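Local coordinates for protein Exo-beta-1,4-mannosidase (Rhizomucor miehei, PDB 4LYP) that probably releases mannose from the non-reducing ends of beta-1,4-linked manno-oligosaccharides, as a family 5 glycoside hydrolase built on a TIM barrel, at residues Asn151-Ser156 against Glu183-Ala188. Residues are numbered along the deposited sequence; the frame is centred on the assembly and turned at random.
Sequences NFWQWS and EFTQFA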
ATOM      1  N   ASN A 151       1.581   6.973   7.307  1.00  7.19           N
ATOM      2  CA  ASN A 151       0.899   7.460   6.091  1.00  6.54           C
ATOM      3  C   ASN A 151       1.086   8.935   6.008  1.00  6.03           C
ATOM      4  O   ASN A 151       0.797   9.638   6.993  1.00  6.76           O
ATOM      5  CB  ASN A 151      -0.587   7.112   6.171  1.00  6.50           C
ATOM      6  CG  ASN A 151      -1.364   7.318   4.887  1.00  6.56           C
ATOM      7  OD1 ASN A 151      -0.827   7.692   3.829  1.00  6.83           O
ATOM      8  ND2 ASN A 151      -2.635   6.996   4.972  1.00  7.62           N
ATOM      9  N   PHE A 152       1.573   9.466   4.911  1.00  6.45           N
ATOM     10  CA  PHE A 152       1.576  10.915   4.755  1.00  6.74           C
ATOM     11  C   PHE A 152       0.131  11.416   4.802  1.00  6.63           C
ATOM     12  O   PHE A 152      -0.104  12.533   5.328  1.00  7.50           O
ATOM     13  CB  PHE A 152       2.274  11.306   3.463  1.00  7.74           C
ATOM     14  CG  PHE A 152       2.427  12.795   3.365  1.00  7.12           C
ATOM     15  CD1 PHE A 152       3.507  13.426   3.998  1.00  7.99           C
ATOM     16  CD2 PHE A 152       1.448  13.598   2.735  1.00  8.53           C
ATOM     17  CE1 PHE A 152       3.636  14.795   3.985  1.00  8.66           C
ATOM     18  CE2 PHE A 152       1.586  15.002   2.722  1.00  9.13           C
ATOM     19  CZ  PHE A 152       2.698  15.581   3.362  1.00  8.80           C
ATOM     20  N   TRP A 153      -0.774  10.702   4.142  1.00  6.91           N
ATOM     21  CA  TRP A 153      -2.109  11.191   3.891  1.00  7.13           C
ATOM     22  C   TRP A 153      -3.046  10.968   5.050  1.00  7.27           C
ATOM     23  O   TRP A 153      -2.761  10.298   6.072  1.00  7.08           O
ATOM     24  CB  TRP A 153      -2.653  10.598   2.577  1.00  7.98           C
ATOM     25  CG  TRP A 153      -1.757  10.924   1.440  1.00  7.42           C
ATOM     26  CD1 TRP A 153      -0.954  10.044   0.750  1.00  8.25           C
ATOM     27  CD2 TRP A 153      -1.486  12.216   0.865  1.00  7.46           C
ATOM     28  NE1 TRP A 153      -0.185  10.718  -0.195  1.00  9.31           N
ATOM     29  CE2 TRP A 153      -0.510  12.051  -0.143  1.00  8.09           C
ATOM     30  CE3 TRP A 153      -1.972  13.528   1.148  1.00  8.46           C
ATOM     31  CZ2 TRP A 153      -0.004  13.123  -0.875  1.00  9.62           C
ATOM     32  CZ3 TRP A 153      -1.429  14.586   0.432  1.00  9.80           C
ATOM     33  CH2 TRP A 153      -0.460  14.400  -0.579  1.00 11.06           C
ATOM     34  N   GLN A 154      -4.265  11.515   4.882  1.00  6.79           N
ATOM     35  CA  GLN A 154      -5.200  11.703   6.010  1.00  7.35           C
ATOM     36  C   GLN A 154      -6.102  10.539   6.278  1.00  6.68           C
ATOM     37  O   GLN A 154      -6.813  10.526   7.297  1.00  7.43           O
ATOM     38  CB  GLN A 154      -6.049  12.966   5.764  1.00  8.38           C
ATOM     39  CG  GLN A 154      -7.094  12.901   4.626  1.00  8.33           C
ATOM     40  CD  GLN A 154      -6.550  13.200   3.227  1.00  7.50           C
ATOM     41  OE1 GLN A 154      -5.382  12.952   2.884  1.00  8.88           O
ATOM     42  NE2 GLN A 154      -7.446  13.739   2.375  1.00  8.91           N
ATOM     43  N   TRP A 155      -6.110   9.507   5.423  1.00  6.89           N
ATOM     44  CA  TRP A 155      -7.129   8.429   5.511  1.00  6.31           C
ATOM     45  C   TRP A 155      -6.880   7.435   6.569  1.00  5.97           C
ATOM     46  O   TRP A 155      -7.740   6.610   6.880  1.00  7.03           O
ATOM     47  CB  TRP A 155      -7.350   7.832   4.149  1.00  7.26           C
ATOM     48  CG  TRP A 155      -6.143   7.287   3.428  1.00  6.30           C
ATOM     49  CD1 TRP A 155      -5.405   7.919   2.426  1.00  7.21           C
ATOM     50  CD2 TRP A 155      -5.587   5.924   3.584  1.00  6.31           C
ATOM     51  NE1 TRP A 155      -4.441   7.062   1.969  1.00  7.52           N
ATOM     52  CE2 TRP A 155      -4.526   5.833   2.618  1.00  6.99           C
ATOM     53  CE3 TRP A 155      -5.846   4.836   4.399  1.00  7.80           C
ATOM     54  CZ2 TRP A 155      -3.761   4.684   2.455  1.00  7.77           C
ATOM     55  CZ3 TRP A 155      -5.109   3.701   4.219  1.00  7.50           C
ATOM     56  CH2 TRP A 155      -4.056   3.611   3.249  1.00  7.86           C
ATOM     57  N   SER A 156      -5.704   7.514   7.231  1.00  6.51           N
ATOM     58  CA  SER A 156      -5.428   6.742   8.425  1.00  6.68           C
ATOM     59  C   SER A 156      -5.002   7.692   9.562  1.00  7.45           C
ATOM     60  O   SER A 156      -4.299   7.278  10.498  1.00  7.48           O
ATOM     61  CB  SER A 156      -4.368   5.670   8.158  1.00  7.43           C
ATOM     62  OG  SER A 156      -3.172   6.294   7.715  1.00  7.82           O
ATOM     63  N   GLU A 183      -1.722  23.057   0.596  1.00 24.86           N
ATOM     64  CA  GLU A 183      -1.972  23.578   1.959  1.00 21.50           C
ATOM     65  C   GLU A 183      -1.885  22.382   2.971  1.00 17.71           C
ATOM     66  O   GLU A 183      -1.152  22.416   3.987  1.00 16.84           O
ATOM     67  CB  GLU A 183      -3.309  24.296   2.175  1.00 25.48           C
ATOM     68  CG  GLU A 183      -3.392  24.798   3.627  1.00 29.02           C
ATOM     69  CD  GLU A 183      -4.607  25.651   3.951  1.00 37.53           C
ATOM     70  OE1 GLU A 183      -5.320  26.121   3.020  1.00 41.84           O
ATOM     71  OE2 GLU A 183      -4.867  25.870   5.169  1.00 31.23           O
ATOM     72  N   PHE A 184      -2.599  21.278   2.677  1.00 16.62           N
ATOM     73  CA  PHE A 184      -2.525  20.103   3.529  1.00 12.97           C
ATOM     74  C   PHE A 184      -1.081  19.585   3.567  1.00 11.49           C
ATOM     75  O   PHE A 184      -0.578  19.202   4.646  1.00 11.96           O
ATOM     76  CB  PHE A 184      -3.477  19.009   3.035  1.00 12.47           C
ATOM     77  CG  PHE A 184      -3.320  17.734   3.807  1.00  9.53           C
ATOM     78  CD1 PHE A 184      -3.962  17.616   5.038  1.00 10.42           C
ATOM     79  CD2 PHE A 184      -2.485  16.752   3.385  1.00 12.70           C
ATOM     80  CE1 PHE A 184      -3.748  16.482   5.827  1.00 10.90           C
ATOM     81  CE2 PHE A 184      -2.268  15.589   4.160  1.00 11.46           C
ATOM     82  CZ  PHE A 184      -2.865  15.498   5.368  1.00 10.64           C
ATOM     83  N   THR A 185      -0.410  19.463   2.398  1.00 12.21           N
ATOM     84  CA  THR A 185       0.932  18.939   2.334  1.00 13.03           C
ATOM     85  C   THR A 185       1.890  19.736   3.185  1.00 11.91           C
ATOM     86  O   THR A 185       2.676  19.164   3.874  1.00 12.12           O
ATOM     87  CB  THR A 185       1.452  18.815   0.865  1.00 14.42           C
ATOM     88  OG1 THR A 185       0.641  17.898   0.144  1.00 18.60           O
ATOM     89  CG2 THR A 185       2.895  18.352   0.784  1.00 15.31           C
ATOM     90  N   GLN A 186       1.825  21.062   3.145  1.00 12.69           N
ATOM     91  CA  GLN A 186       2.748  21.878   3.979  1.00 14.22           C
ATOM     92  C   GLN A 186       2.481  21.641   5.447  1.00 12.19           C
ATOM     93  O   GLN A 186       3.416  21.589   6.273  1.00 14.27           O
ATOM     94  CB  GLN A 186       2.542  23.390   3.653  1.00 19.18           C
ATOM     95  CG  GLN A 186       3.140  23.808   2.339  1.00 23.23           C
ATOM     96  CD  GLN A 186       3.429  25.273   2.193  1.00 31.40           C
ATOM     97  OE1 GLN A 186       3.267  25.797   1.125  1.00 43.45           O
ATOM     98  NE2 GLN A 186       3.955  25.929   3.248  1.00 33.61           N
ATOM     99  N   PHE A 187       1.209  21.402   5.813  1.00 11.99           N
ATOM    100  CA  PHE A 187       0.819  21.168   7.205  1.00 12.78           C
ATOM    101  C   PHE A 187       1.449  19.827   7.650  1.00 10.80           C
ATOM    102  O   PHE A 187       2.134  19.767   8.687  1.00 12.25           O
ATOM    103  CB  PHE A 187      -0.691  21.098   7.342  1.00 11.24           C
ATOM    104  CG  PHE A 187      -1.154  20.835   8.733  1.00 11.48           C
ATOM    105  CD1 PHE A 187      -1.324  19.514   9.158  1.00 13.81           C
ATOM    106  CD2 PHE A 187      -1.581  21.891   9.558  1.00 15.22           C
ATOM    107  CE1 PHE A 187      -1.754  19.208  10.480  1.00 13.75           C
ATOM    108  CE2 PHE A 187      -2.126  21.603  10.804  1.00 16.74           C
ATOM    109  CZ  PHE A 187      -2.172  20.264  11.301  1.00 16.12           C
ATOM    110  N   ALA A 188       1.214  18.746   6.903  1.00 10.55           N
ATOM    111  CA  ALA A 188       1.629  17.436   7.295  1.00  9.28           C
ATOM    112  C   ALA A 188       3.152  17.244   7.173  1.00  9.10           C
ATOM    113  O   ALA A 188       3.752  16.484   7.967  1.00  9.41           O
ATOM    114  CB  ALA A 188       0.916  16.395   6.490  1.00  9.80           C
TER
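The backbone N of W153 bonds weakly to OD1 of N151 at 3.0 Å, and the same oxygen accepts ND2 of N237. Asparagine suits this turn because its other end donates too: ND2 of N151 reaches OG of S156 at 2.9 Å, in the amide plane. The loop so held turns F152 and W153 to the helix. F152 gets there with its CG anti to the backbone N (chi1 -173°). Its CZ meets the carbonyl O of T185 edge-on at 3.6 Å, which would set the slightly positive rim against the oxygen. The small A188 lets the ring come close, its CB 4.2 Å from the F152 centroid in an off-centre CH-pi contact. Threonine settles its hydroxyl locally, on the carbonyl O of Y181, and still offers a methyl: CG2 of T185 stands 3.8 Å from CZ of F152. CD2 of F152 stands 3.5 Å above the W153 indole plane, over its centre. The CE3-CZ3 side of the indole's six-membered ring meets F184, CE3 of W153 to CE2 of F184 at 3.7 Å; the planes are inclined by 25°, yet neither ring lies over the other. CB of Q154 touches CZ of F184 at 4.1 Å; its OE1 lies farther out over the face, and NE2 bonds to the hydroxyl of Y181. NE1 of W153 bonds to E238, and with W293, N296 and E416 they line a guanidine pocket at the carboxyl end of the barrel strands, consistent with a family 5 active site. The contact joins the loop after strand 144-148 to helix 181-193, with F159 of helix 158-167 also against F152.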